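Local coordinates for protein glutathione transferase lambda1 (Populus trichocarpa, PDB 4PQH) that binds glutathione covalently and probably acts as a thiol-transferase in detoxification, as a Lambda-class plant glutathione transferase, at residues T27-I32 with S81-N86; N47-Q52 with P106-D111; Y150-L155 with G197-A202. One frame throughout, in Å; residues are numbered along the deposited sequence. Where two conformers were deposited one is given.

Contact 1. Residues T27-I32 with S81-N86; sequences TTRLYI and SLEHNN
R29 and E83, and likewise Y31 and S81, form hydrogen-bonded antiparallel pairs, with L30 and L82 as the non-hydrogen-bonded pair between them; the axes of the short strands approach to 4.8 Å at 169°. Four backbone bonds lace this ladder, among them E83 N to R29 O at 2.8 Å, while S81 N to Y31 O is longer, at 3.3 Å. On the face that carries R29, Y31, S81 and E83, the E83 carboxylate is the polar centre. Its CG stands anti to the backbone N (chi1 175°) and the chain runs on extended, which lays the carboxylate alongside the R29 side chain. Y31 OH donates to E83 OE1 at 2.7 Å, meeting it nearly along the C-O bond, and ring and carboxylate planes differ by 13°, so this flat pair meets edge to edge. In one of two R29 conformers, R29 NH1 forms a salt bridge with E83 OE2 at 3.1 Å, weak as a hydrogen bond and less certain for the alternative; OE2 has a firmer partner in the backbone N of F24, as R29 has in D25. A phenylalanine in place of Y31 would probably leave E83 OE1 without its hydroxyl donor and the carboxylate less firmly fixed in its rotation. Beyond the R29-E83 pair, T28 OG1 lies at the edge of the H84 ring, 2.9 Å from ND1 in a hydrogen bond. On the opposite face, that of L30, L82 CD1 approaches T28 CG2 to 3.9 Å. The pair belongs to the thioredoxin-like, glutathione-binding domain: strand 55-59 runs parallel to 28-32 on its other flank, L82 packs on L95, Y98 and I99 of helix 92-102, and L30 on V42 of helix 37-48.

Contact 2. Residues N47-Q52 with P106-D111; sequences NCKGLQ and PSLFPD
P106 meets the C-terminal end of helix 37-48 through its ring: CG lies 3.5 Å from C48 O, and CD lies 4.0 Å from K49 CA, so the proline covers the backbone where the helix gives out. The helix closes in a Schellman motif, in which G50 takes positive phi (70°) and its N bonds back to N47 O at 3.0 Å. The carbonyl of P106 supplies the polar link of the contact. K49 NZ donates to P106 O at 2.8 Å, approaching from above the carbonyl plane, 48° out of it, rather than on a lone pair. The lysine gets there by folding: its chain is bent at chi3 (78°) and again at chi4, which turns NZ onto the P106 carbonyl. S107 contributes chiefly backbone, its CA 4.0 Å from K49 NZ, while its own CB points away from the helix. The CB of L108 then points toward residues 47-52. Its CD1 is the touching branch, 3.7 Å from K49 CG and 4.0 Å from C48 CB, and the leucine and lysine chains slide past each other in opposite directions. K49 is thus used twice, its methylene part against a methyl group and its charged tip against a carbonyl. Beyond the pair, D100 of helix 92-102 forms a salt bridge with K49 NZ through OD1, which also accepts a bond from L108 N, tying lysine and loop to one carboxylate. P106-D111 is part of the linker between the thioredoxin-like and helical domains of the transferase fold; L108 also rests on T45 of helix 37-48, and the chain leads on through F109, packed against A119 and F123, into helix 113-137.

Contact 3. Residues Y150-L155 with G197-A202; sequences YIETAL and GRPKLA
With CG anti to the backbone N (chi1 176°) and a bend at chi2 (71°), the E152 side chain leaves its own helix and lays its carboxylate against the first turn of helix 199-208. There the two oxygens accept from successive backbone N-H groups. E152 OE1 accepts from L201 N at 2.7 Å on its syn side, with the donor 19° out of the carboxylate plane; E152 OE2 accepts from K200 N at 2.9 Å through its syn lone pair. Two bonds to one flat group fix its rotation, and they satisfy amides that the first turn of a helix cannot pair internally. P199 N has no hydrogen to offer; its ring CD lies 3.2 Å from E152 OE2. A negative group at the amino end of a helix would probably be stabilised by the helix dipole. The contact lies in the all-helical C-terminal domain of the glutathione transferase fold, joining the end of helix 144-154 to the start of 199-208 far from the glutathione site. Beside the carboxylate the contact is aliphatic: L155 CB meets K200 CB at 3.7 Å, L155 CD1 touches L201 CA, and L201 CD1 lies 4.1 Å from I151 CG2. F148 lies on both R198 and L201, while the guanidinium of R198 turns to a salt bridge with D149 rather than to E152. A water links the two segments, donating to L155 O and accepting from K200 NZ, each at 2.9 Å.

Overall arrangement
Contact 1 is mostly buried, while contacts 2 and 3 are partly buried, with exposed residues at their margins. In contact 1 strand pairing joins with a sheet-face carboxylate that accepts from a tyrosine hydroxyl; contact 2 has no regular pairing and relies on one lysine-to-carbonyl bond plus aliphatic contacts; in contact 3 a carboxylate grips helix-end amides. Contacts 1 and 2 adjoin the same elements: strand 28-32 leads into helix 37-48, helix 92-102 touches both, and their centres are about 17 Å apart, with segments alternating along the chain. Contact 3 follows in series in the helical domain, its centre about 35 Å from that of contact 1, on the opposite side of the chain's centre.

Contact 1. Residues T27-I32 with S81-N86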
ATOM      1  N   THR A  27      14.555 -11.334  14.211  1.00 29.38           N
ATOM      2  CA  THR A  27      13.716 -10.142  14.182  1.00 29.37           C
ATOM      3  C   THR A  27      13.041 -10.017  12.823  1.00 26.39           C
ATOM      4  O   THR A  27      13.666 -10.264  11.788  1.00 27.49           O
ATOM      5  CB  THR A  27      14.549  -8.863  14.449  1.00 31.42           C
ATOM      6  OG1 THR A  27      14.975  -8.843  15.816  1.00 34.27           O
ATOM      7  CG2 THR A  27      13.735  -7.605  14.171  1.00 31.51           C
ATOM      8  N   THR A  28      11.764  -9.646  12.823  1.00 23.89           N
ATOM      9  CA  THR A  28      11.051  -9.383  11.582  1.00 22.31           C
ATOM     10  C   THR A  28      11.304  -7.944  11.130  1.00 21.35           C
ATOM     11  O   THR A  28      11.117  -7.000  11.898  1.00 22.41           O
ATOM     12  CB  THR A  28       9.545  -9.651  11.739  1.00 21.90           C
ATOM     13  OG1 THR A  28       9.354 -11.021  12.121  1.00 23.81           O
ATOM     14  CG2 THR A  28       8.813  -9.387  10.435  1.00 21.84           C
ATOM     15  N   ARG A  29      11.759  -7.782   9.889  1.00 20.41           N
ATOM     16  CA  ARG A  29      12.053  -6.460   9.348  0.56 20.82           C
ATOM     17  C   ARG A  29      11.294  -6.208   8.059  1.00 19.23           C
ATOM     18  O   ARG A  29      11.254  -7.063   7.176  1.00 20.95           O
ATOM     19  CB  ARG A  29      13.553  -6.306   9.099  0.56 21.87           C
ATOM     20  CG  ARG A  29      14.382  -6.377  10.360  0.56 22.80           C
ATOM     21  CD  ARG A  29      15.870  -6.241  10.081  0.56 24.08           C
ATOM     22  NE  ARG A  29      16.615  -6.273  11.334  0.56 24.11           N
ATOM     23  CZ  ARG A  29      16.953  -7.388  11.969  0.56 24.81           C
ATOM     24  NH1 ARG A  29      16.622  -8.573  11.466  0.56 24.28           N
ATOM     25  NH2 ARG A  29      17.619  -7.323  13.111  0.56 24.89           N
ATOM     26  N   LEU A  30      10.692  -5.026   7.962  1.00 16.97           N
ATOM     27  CA  LEU A  30      10.017  -4.596   6.753  1.00 16.75           C
ATOM     28  C   LEU A  30      10.848  -3.494   6.107  1.00 17.77           C
ATOM     29  O   LEU A  30      10.957  -2.389   6.645  1.00 17.95           O
ATOM     30  CB  LEU A  30       8.620  -4.083   7.085  1.00 16.93           C
ATOM     31  CG  LEU A  30       7.857  -3.413   5.944  1.00 16.92           C
ATOM     32  CD1 LEU A  30       7.657  -4.367   4.776  1.00 18.39           C
ATOM     33  CD2 LEU A  30       6.530  -2.858   6.434  1.00 16.64           C
ATOM     34  N   TYR A  31      11.446  -3.797   4.961  1.00 18.03           N
ATOM     35  CA  TYR A  31      12.296  -2.826   4.279  1.00 19.08           C
ATOM     36  C   TYR A  31      11.450  -1.945   3.381  1.00 18.47           C
ATOM     37  O   TYR A  31      10.707  -2.438   2.530  1.00 19.38           O
ATOM     38  CB  TYR A  31      13.399  -3.523   3.483  1.00 21.53           C
ATOM     39  CG  TYR A  31      14.347  -4.297   4.368  1.00 22.39           C
ATOM     40  CD1 TYR A  31      14.026  -5.578   4.808  1.00 23.96           C
ATOM     41  CD2 TYR A  31      15.551  -3.744   4.790  1.00 24.49           C
ATOM     42  CE1 TYR A  31      14.866  -6.285   5.628  1.00 25.97           C
ATOM     43  CE2 TYR A  31      16.415  -4.458   5.619  1.00 25.46           C
ATOM     44  CZ  TYR A  31      16.062  -5.732   6.029  1.00 26.35           C
ATOM     45  OH  TYR A  31      16.890  -6.459   6.854  1.00 28.18           O
ATOM     46  N   ILE A  32      11.547  -0.637   3.595  1.00 19.19           N
ATOM     47  CA  ILE A  32      10.709   0.315   2.894  1.00 18.69           C
ATOM     48  C   ILE A  32      11.506   1.525   2.433  1.00 18.82           C
ATOM     49  O   ILE A  32      12.669   1.709   2.790  1.00 19.00           O
ATOM     50  CB  ILE A  32       9.558   0.851   3.798  1.00 19.01           C
ATOM     51  CG1 ILE A  32      10.119   1.722   4.926  1.00 19.68           C
ATOM     52  CG2 ILE A  32       8.719  -0.282   4.374  1.00 19.68           C
ATOM     53  CD1 ILE A  32       9.044   2.466   5.711  1.00 20.66           C
ATOM     54  N   SER A  81      10.363  -5.244   0.886  1.00 17.05           N
ATOM     55  CA  SER A  81      10.623  -6.653   1.113  1.00 17.57           C
ATOM     56  C   SER A  81      10.447  -6.926   2.605  1.00 18.64           C
ATOM     57  O   SER A  81      10.605  -6.024   3.437  1.00 18.41           O
ATOM     58  CB  SER A  81      12.014  -7.059   0.619  1.00 20.00           C
ATOM     59  OG  SER A  81      13.044  -6.482   1.398  1.00 20.46           O
ATOM     60  N   LEU A  82      10.108  -8.168   2.928  1.00 17.67           N
ATOM     61  CA  LEU A  82       9.838  -8.563   4.300  1.00 17.77           C
ATOM     62  C   LEU A  82      10.754  -9.709   4.673  1.00 19.27           C
ATOM     63  O   LEU A  82      10.758 -10.749   4.010  1.00 20.24           O
ATOM     64  CB  LEU A  82       8.382  -9.001   4.456  1.00 17.34           C
ATOM     65  CG  LEU A  82       7.972  -9.435   5.867  1.00 18.98           C
ATOM     66  CD1 LEU A  82       7.954  -8.241   6.814  1.00 19.76           C
ATOM     67  CD2 LEU A  82       6.626 -10.140   5.841  1.00 20.60           C
ATOM     68  N   GLU A  83      11.536  -9.495   5.729  1.00 18.80           N
ATOM     69  CA  GLU A  83      12.399 -10.508   6.309  1.00 20.81           C
ATOM     70  C   GLU A  83      11.652 -11.114   7.483  1.00 20.64           C
ATOM     71  O   GLU A  83      11.357 -10.430   8.468  1.00 21.69           O
ATOM     72  CB  GLU A  83      13.689  -9.851   6.790  1.00 23.17           C
ATOM     73  CG  GLU A  83      14.646 -10.763   7.519  1.00 25.20           C
ATOM     74  CD  GLU A  83      15.763  -9.987   8.192  1.00 27.90           C
ATOM     75  OE1 GLU A  83      15.951  -8.804   7.841  1.00 29.15           O
ATOM     76  OE2 GLU A  83      16.444 -10.551   9.074  1.00 29.54           O
ATOM     77  N   HIS A  84      11.331 -12.400   7.372  1.00 21.30           N
ATOM     78  CA  HIS A  84      10.545 -13.078   8.391  1.00 22.54           C
ATOM     79  C   HIS A  84      10.827 -14.570   8.304  1.00 24.77           C
ATOM     80  O   HIS A  84      10.792 -15.146   7.218  1.00 25.08           O
ATOM     81  CB  HIS A  84       9.051 -12.805   8.175  1.00 22.60           C
ATOM     82  CG  HIS A  84       8.162 -13.442   9.199  1.00 23.00           C
ATOM     83  ND1 HIS A  84       8.240 -13.138  10.543  1.00 23.98           N
ATOM     84  CD2 HIS A  84       7.179 -14.362   9.078  1.00 23.49           C
ATOM     85  CE1 HIS A  84       7.344 -13.847  11.204  1.00 23.75           C
ATOM     86  NE2 HIS A  84       6.686 -14.600  10.341  1.00 23.97           N
ATOM     87  N   ASN A  85      11.121 -15.184   9.447  1.00 25.93           N
ATOM     88  CA  ASN A  85      11.369 -16.624   9.519  1.00 29.66           C
ATOM     89  C   ASN A  85      12.358 -17.141   8.477  1.00 33.29           C
ATOM     90  O   ASN A  85      12.062 -18.096   7.755  1.00 33.48           O
ATOM     91  CB  ASN A  85      10.057 -17.408   9.413  1.00 31.82           C
ATOM     92  CG  ASN A  85       9.168 -17.231  10.626  1.00 33.93           C
ATOM     93  OD1 ASN A  85       9.630 -16.843  11.700  1.00 35.45           O
ATOM     94  ND2 ASN A  85       7.885 -17.524  10.464  1.00 33.29           N
ATOM     95  N   ASN A  86      13.517 -16.494   8.396  1.00 35.75           N
ATOM     96  CA  ASN A  86      14.604 -16.932   7.520  1.00 39.71           C
ATOM     97  C   ASN A  86      14.258 -16.932   6.032  1.00 37.57           C
ATOM     98  O   ASN A  86      14.770 -17.743   5.260  1.00 37.75           O
ATOM     99  CB  ASN A  86      15.118 -18.310   7.947  1.00 45.69           C
ATOM    100  CG  ASN A  86      15.509 -18.355   9.409  1.00 46.90           C
ATOM    101  OD1 ASN A  86      16.205 -17.469   9.905  1.00 59.10           O
ATOM    102  ND2 ASN A  86      15.049 -19.385  10.113  1.00 69.08           N
TER
HETATM  103  O   HOH W   1      15.409 -11.976  10.987  1.00 31.69           O

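Contact 2. Residues N47-Q52 with P106-D111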
ATOM      1  N   ASN A  47       0.451  -1.677  10.482  1.00 11.46           N
ATOM      2  CA  ASN A  47      -0.174  -0.820  11.476  1.00 12.45           C
ATOM      3  C   ASN A  47      -1.602  -1.232  11.774  1.00 12.14           C
ATOM      4  O   ASN A  47      -2.019  -1.231  12.931  1.00 12.54           O
ATOM      5  CB  ASN A  47      -0.176   0.627  11.015  1.00 13.32           C
ATOM      6  CG  ASN A  47       1.209   1.249  11.006  1.00 14.57           C
ATOM      7  OD1 ASN A  47       2.216   0.591  11.280  1.00 13.97           O
ATOM      8  ND2 ASN A  47       1.259   2.532  10.690  1.00 15.43           N
ATOM      9  N   CYS A  48      -2.355  -1.578  10.734  1.00 12.34           N
ATOM     10  CA  CYS A  48      -3.761  -1.940  10.914  1.00 12.10           C
ATOM     11  C   CYS A  48      -3.911  -3.198  11.750  1.00 13.61           C
ATOM     12  O   CYS A  48      -4.942  -3.406  12.395  1.00 13.47           O
ATOM     13  CB  CYS A  48      -4.441  -2.137   9.564  1.00 13.88           C
ATOM     14  SG  CYS A  48      -4.734  -0.616   8.667  1.00 14.68           S
ATOM     15  N   LYS A  49      -2.886  -4.037  11.761  1.00 12.29           N
ATOM     16  CA  LYS A  49      -2.922  -5.255  12.552  1.00 13.10           C
ATOM     17  C   LYS A  49      -2.271  -5.086  13.923  1.00 12.51           C
ATOM     18  O   LYS A  49      -2.198  -6.039  14.694  1.00 13.74           O
ATOM     19  CB  LYS A  49      -2.287  -6.408  11.770  1.00 12.34           C
ATOM     20  CG  LYS A  49      -3.094  -6.807  10.553  1.00 12.96           C
ATOM     21  CD  LYS A  49      -2.467  -7.976   9.801  1.00 12.43           C
ATOM     22  CE  LYS A  49      -2.759  -9.293  10.502  1.00 13.40           C
ATOM     23  NZ  LYS A  49      -4.186  -9.703  10.328  1.00 13.55           N
ATOM     24  N   GLY A  50      -1.829  -3.873  14.244  1.00 13.26           N
ATOM     25  CA  GLY A  50      -1.203  -3.606  15.533  1.00 12.71           C
ATOM     26  C   GLY A  50       0.172  -4.241  15.698  1.00 13.59           C
ATOM     27  O   GLY A  50       0.578  -4.611  16.797  1.00 15.42           O
ATOM     28  N   LEU A  51       0.913  -4.339  14.600  1.00 13.19           N
ATOM     29  CA  LEU A  51       2.168  -5.086  14.597  1.00 14.15           C
ATOM     30  C   LEU A  51       3.409  -4.207  14.687  1.00 15.79           C
ATOM     31  O   LEU A  51       4.500  -4.634  14.304  1.00 16.76           O
ATOM     32  CB  LEU A  51       2.241  -5.959  13.345  1.00 13.86           C
ATOM     33  CG  LEU A  51       1.139  -7.018  13.226  1.00 13.51           C
ATOM     34  CD1 LEU A  51       1.142  -7.650  11.846  1.00 14.93           C
ATOM     35  CD2 LEU A  51       1.292  -8.085  14.303  1.00 15.86           C
ATOM     36  N   GLN A  52       3.248  -2.988  15.196  1.00 16.52           N
ATOM     37  CA  GLN A  52       4.363  -2.047  15.260  1.00 18.17           C
ATOM     38  C   GLN A  52       5.528  -2.574  16.104  1.00 21.26           C
ATOM     39  O   GLN A  52       6.689  -2.319  15.793  1.00 22.58           O
ATOM     40  CB  GLN A  52       3.898  -0.674  15.769  1.00 17.76           C
ATOM     41  CG  GLN A  52       2.869   0.028  14.876  1.00 17.85           C
ATOM     42  CD  GLN A  52       1.427  -0.261  15.267  1.00 19.54           C
ATOM     43  OE1 GLN A  52       1.114  -1.313  15.828  1.00 19.36           O
ATOM     44  NE2 GLN A  52       0.539   0.677  14.961  1.00 20.34           N
ATOM     45  N   PRO A 106      -6.336  -8.047  13.968  1.00 11.58           N
ATOM     46  CA  PRO A 106      -7.592  -8.259  13.241  1.00 12.21           C
ATOM     47  C   PRO A 106      -7.372  -8.765  11.824  1.00 11.36           C
ATOM     48  O   PRO A 106      -6.435  -8.338  11.140  1.00 12.43           O
ATOM     49  CB  PRO A 106      -8.234  -6.868  13.218  1.00 11.93           C
ATOM     50  CG  PRO A 106      -7.128  -5.922  13.508  1.00 14.06           C
ATOM     51  CD  PRO A 106      -6.200  -6.662  14.433  1.00 12.58           C
ATOM     52  N   SER A 107      -8.220  -9.683  11.383  1.00 11.80           N
ATOM     53  CA  SER A 107      -8.160 -10.174  10.013  1.00 11.52           C
ATOM     54  C   SER A 107      -8.573  -9.085   9.047  1.00 12.04           C
ATOM     55  O   SER A 107      -9.599  -8.428   9.245  1.00 12.81           O
ATOM     56  CB  SER A 107      -9.096 -11.370   9.826  1.00 11.43           C
ATOM     57  OG  SER A 107      -9.174 -11.728   8.451  1.00 14.27           O
ATOM     58  N   LEU A 108      -7.785  -8.911   7.988  1.00 11.24           N
ATOM     59  CA  LEU A 108      -8.092  -7.910   6.972  1.00 11.71           C
ATOM     60  C   LEU A 108      -8.581  -8.529   5.662  1.00 11.95           C
ATOM     61  O   LEU A 108      -8.471  -7.924   4.596  1.00 12.03           O
ATOM     62  CB  LEU A 108      -6.869  -7.018   6.735  1.00 12.16           C
ATOM     63  CG  LEU A 108      -6.374  -6.299   7.994  1.00 14.00           C
ATOM     64  CD1 LEU A 108      -5.061  -5.586   7.706  1.00 14.27           C
ATOM     65  CD2 LEU A 108      -7.406  -5.313   8.515  1.00 17.45           C
ATOM     66  N   PHE A 109      -9.121  -9.740   5.728  1.00 13.15           N
ATOM     67  CA  PHE A 109      -9.659 -10.361   4.521  1.00 14.22           C
ATOM     68  C   PHE A 109     -10.864 -11.220   4.895  1.00 13.49           C
ATOM     69  O   PHE A 109     -10.775 -12.054   5.801  1.00 14.31           O
ATOM     70  CB  PHE A 109      -8.579 -11.182   3.809  1.00 15.99           C
ATOM     71  CG  PHE A 109      -8.755 -11.254   2.312  1.00 16.43           C
ATOM     72  CD1 PHE A 109      -8.722 -10.099   1.539  1.00 18.19           C
ATOM     73  CD2 PHE A 109      -8.943 -12.465   1.679  1.00 17.77           C
ATOM     74  CE1 PHE A 109      -8.871 -10.156   0.161  1.00 18.98           C
ATOM     75  CE2 PHE A 109      -9.097 -12.532   0.305  1.00 18.92           C
ATOM     76  CZ  PHE A 109      -9.058 -11.374  -0.458  1.00 19.45           C
ATOM     77  N   PRO A 110     -11.997 -11.018   4.205  1.00 15.62           N
ATOM     78  CA  PRO A 110     -13.243 -11.702   4.569  1.00 15.29           C
ATOM     79  C   PRO A 110     -13.249 -13.154   4.149  1.00 15.58           C
ATOM     80  O   PRO A 110     -12.502 -13.545   3.254  1.00 16.53           O
ATOM     81  CB  PRO A 110     -14.300 -10.950   3.767  1.00 17.02           C
ATOM     82  CG  PRO A 110     -13.565 -10.484   2.546  1.00 16.70           C
ATOM     83  CD  PRO A 110     -12.167 -10.147   3.027  1.00 15.68           C
ATOM     84  N   ASP A 111     -14.115 -13.931   4.788  0.95 16.64           N
ATOM     85  CA  ASP A 111     -14.266 -15.346   4.490  0.88 17.72           C
ATOM     86  C   ASP A 111     -15.230 -15.622   3.345  0.93 16.75           C
ATOM     87  O   ASP A 111     -15.155 -16.671   2.705  0.87 18.45           O
ATOM     88  CB  ASP A 111     -14.751 -16.098   5.740  1.00 18.47           C
ATOM     89  CG  ASP A 111     -16.233 -15.821   6.083  1.00 69.03           C
ATOM     90  OD1 ASP A 111     -16.585 -14.661   6.404  1.00 23.34           O
ATOM     91  OD2 ASP A 111     -17.054 -16.774   6.073  1.00 29.16           O
TER

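Contact 3. Residues Y150-L155 with G197-A202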
ATOM      1  N   TYR A 150     -14.428   3.149 -12.759  1.00 14.17           N
ATOM      2  CA  TYR A 150     -14.384   1.733 -12.412  1.00 14.38           C
ATOM      3  C   TYR A 150     -14.405   1.568 -10.892  1.00 14.17           C
ATOM      4  O   TYR A 150     -15.124   0.721 -10.356  1.00 14.65           O
ATOM      5  CB  TYR A 150     -13.145   1.060 -13.013  1.00 16.10           C
ATOM      6  CG  TYR A 150     -13.094  -0.431 -12.775  1.00 19.05           C
ATOM      7  CD1 TYR A 150     -12.567  -0.948 -11.598  1.00 21.11           C
ATOM      8  CD2 TYR A 150     -13.581  -1.322 -13.723  1.00 21.35           C
ATOM      9  CE1 TYR A 150     -12.524  -2.312 -11.369  1.00 23.29           C
ATOM     10  CE2 TYR A 150     -13.538  -2.688 -13.508  1.00 23.69           C
ATOM     11  CZ  TYR A 150     -13.010  -3.178 -12.327  1.00 24.76           C
ATOM     12  OH  TYR A 150     -12.970  -4.539 -12.104  1.00 26.33           O
ATOM     13  N   ILE A 151     -13.619   2.383 -10.205  1.00 14.28           N
ATOM     14  CA  ILE A 151     -13.555   2.358  -8.747  1.00 13.65           C
ATOM     15  C   ILE A 151     -14.909   2.709  -8.120  1.00 13.19           C
ATOM     16  O   ILE A 151     -15.372   2.040  -7.185  1.00 12.82           O
ATOM     17  CB  ILE A 151     -12.455   3.321  -8.228  1.00 13.83           C
ATOM     18  CG1 ILE A 151     -11.072   2.841  -8.687  1.00 16.49           C
ATOM     19  CG2 ILE A 151     -12.517   3.475  -6.713  1.00 14.95           C
ATOM     20  CD1 ILE A 151     -10.761   1.422  -8.278  1.00 17.73           C
ATOM     21  N   GLU A 152     -15.551   3.747  -8.649  1.00 13.09           N
ATOM     22  CA  GLU A 152     -16.848   4.192  -8.151  1.00 13.37           C
ATOM     23  C   GLU A 152     -17.872   3.071  -8.279  1.00 12.79           C
ATOM     24  O   GLU A 152     -18.632   2.790  -7.338  1.00 13.38           O
ATOM     25  CB  GLU A 152     -17.310   5.442  -8.912  1.00 12.85           C
ATOM     26  CG  GLU A 152     -18.701   5.922  -8.526  1.00 14.14           C
ATOM     27  CD  GLU A 152     -18.750   6.542  -7.148  1.00 14.97           C
ATOM     28  OE1 GLU A 152     -17.684   6.833  -6.567  1.00 15.96           O
ATOM     29  OE2 GLU A 152     -19.878   6.738  -6.648  1.00 15.45           O
ATOM     30  N   THR A 153     -17.874   2.410  -9.429  1.00 13.65           N
ATOM     31  CA  THR A 153     -18.788   1.300  -9.666  1.00 15.53           C
ATOM     32  C   THR A 153     -18.486   0.130  -8.732  1.00 15.92           C
ATOM     33  O   THR A 153     -19.400  -0.458  -8.151  1.00 16.38           O
ATOM     34  CB  THR A 153     -18.756   0.844 -11.138  1.00 17.31           C
ATOM     35  OG1 THR A 153     -19.276   1.892 -11.963  1.00 20.43           O
ATOM     36  CG2 THR A 153     -19.600  -0.409 -11.333  1.00 18.68           C
ATOM     37  N   ALA A 154     -17.208  -0.187  -8.560  1.00 15.18           N
ATOM     38  CA  ALA A 154     -16.810  -1.268  -7.659  1.00 15.11           C
ATOM     39  C   ALA A 154     -17.297  -1.020  -6.235  1.00 14.21           C
ATOM     40  O   ALA A 154     -17.684  -1.950  -5.539  1.00 14.15           O
ATOM     41  CB  ALA A 154     -15.306  -1.453  -7.677  1.00 14.30           C
ATOM     42  N   LEU A 155     -17.302   0.237  -5.811  1.00 13.56           N
ATOM     43  CA  LEU A 155     -17.744   0.581  -4.462  1.00 14.26           C
ATOM     44  C   LEU A 155     -19.250   0.418  -4.233  1.00 17.04           C
ATOM     45  O   LEU A 155     -19.717   0.501  -3.097  1.00 15.44           O
ATOM     46  CB  LEU A 155     -17.293   1.995  -4.117  1.00 12.79           C
ATOM     47  CG  LEU A 155     -15.795   2.082  -3.803  1.00 13.22           C
ATOM     48  CD1 LEU A 155     -15.354   3.538  -3.852  1.00 12.85           C
ATOM     49  CD2 LEU A 155     -15.466   1.453  -2.444  1.00 13.90           C
ATOM     50  N   GLY A 197     -18.899  13.914  -8.968  1.00 15.54           N
ATOM     51  CA  GLY A 197     -19.752  12.919  -9.587  1.00 14.75           C
ATOM     52  C   GLY A 197     -19.507  11.499  -9.104  1.00 14.54           C
ATOM     53  O   GLY A 197     -20.062  10.552  -9.659  1.00 17.20           O
ATOM     54  N   ARG A 198     -18.666  11.346  -8.085  1.00 11.97           N
ATOM     55  CA  ARG A 198     -18.285  10.025  -7.593  1.00 11.92           C
ATOM     56  C   ARG A 198     -18.458   9.940  -6.079  1.00 12.37           C
ATOM     57  O   ARG A 198     -17.485   9.939  -5.326  1.00 13.10           O
ATOM     58  CB  ARG A 198     -16.851   9.687  -8.006  1.00 12.89           C
ATOM     59  CG  ARG A 198     -16.647   9.654  -9.515  1.00 12.86           C
ATOM     60  CD  ARG A 198     -15.341   8.984  -9.922  1.00 12.25           C
ATOM     61  NE  ARG A 198     -15.152   9.091 -11.372  1.00 12.65           N
ATOM     62  CZ  ARG A 198     -14.596  10.140 -11.977  1.00 13.48           C
ATOM     63  NH1 ARG A 198     -14.141  11.161 -11.257  1.00 15.35           N
ATOM     64  NH2 ARG A 198     -14.487  10.161 -13.302  1.00 14.32           N
ATOM     65  N   PRO A 199     -19.715   9.872  -5.625  1.00 11.99           N
ATOM     66  CA  PRO A 199     -20.004   9.954  -4.193  1.00 12.37           C
ATOM     67  C   PRO A 199     -19.487   8.768  -3.369  1.00 11.15           C
ATOM     68  O   PRO A 199     -19.098   8.964  -2.221  1.00 11.92           O
ATOM     69  CB  PRO A 199     -21.531  10.034  -4.156  1.00 13.23           C
ATOM     70  CG  PRO A 199     -21.987   9.424  -5.441  1.00 13.88           C
ATOM     71  CD  PRO A 199     -20.942   9.786  -6.440  1.00 12.76           C
ATOM     72  N   LYS A 200     -19.480   7.566  -3.932  1.00 11.26           N
ATOM     73  CA  LYS A 200     -18.978   6.406  -3.200  1.00 12.25           C
ATOM     74  C   LYS A 200     -17.471   6.541  -2.982  1.00 11.49           C
ATOM     75  O   LYS A 200     -16.944   6.197  -1.920  1.00 11.52           O
ATOM     76  CB  LYS A 200     -19.296   5.110  -3.951  1.00 14.65           C
ATOM     77  CG  LYS A 200     -20.779   4.782  -4.070  1.00 18.36           C
ATOM     78  CD  LYS A 200     -21.301   4.108  -2.828  1.00 22.15           C
ATOM     79  CE  LYS A 200     -22.756   3.701  -2.991  1.00 24.04           C
ATOM     80  NZ  LYS A 200     -23.317   3.251  -1.693  1.00 25.92           N
ATOM     81  N   LEU A 201     -16.774   7.024  -4.007  1.00 10.67           N
ATOM     82  CA  LEU A 201     -15.353   7.286  -3.905  1.00 11.13           C
ATOM     83  C   LEU A 201     -15.061   8.390  -2.897  1.00 10.28           C
ATOM     84  O   LEU A 201     -14.142   8.269  -2.087  1.00 10.33           O
ATOM     85  CB  LEU A 201     -14.810   7.684  -5.275  1.00 10.93           C
ATOM     86  CG  LEU A 201     -13.368   8.184  -5.276  1.00 11.04           C
ATOM     87  CD1 LEU A 201     -12.413   7.083  -4.852  1.00 11.23           C
ATOM     88  CD2 LEU A 201     -13.023   8.694  -6.646  1.00 11.69           C
ATOM     89  N   ALA A 202     -15.835   9.471  -2.951  1.00  9.68           N
ATOM     90  CA  ALA A 202     -15.656  10.555  -1.990  1.00 10.53           C
ATOM     91  C   ALA A 202     -15.817  10.025  -0.560  1.00 11.10           C
ATOM     92  O   ALA A 202     -15.022  10.348   0.331  1.00 11.26           O
ATOM     93  CB  ALA A 202     -16.637  11.693  -2.269  1.00 10.61           C
TER
HETATM   94  O   HOH W   2     -22.283   0.530  -1.759  1.00 24.11           O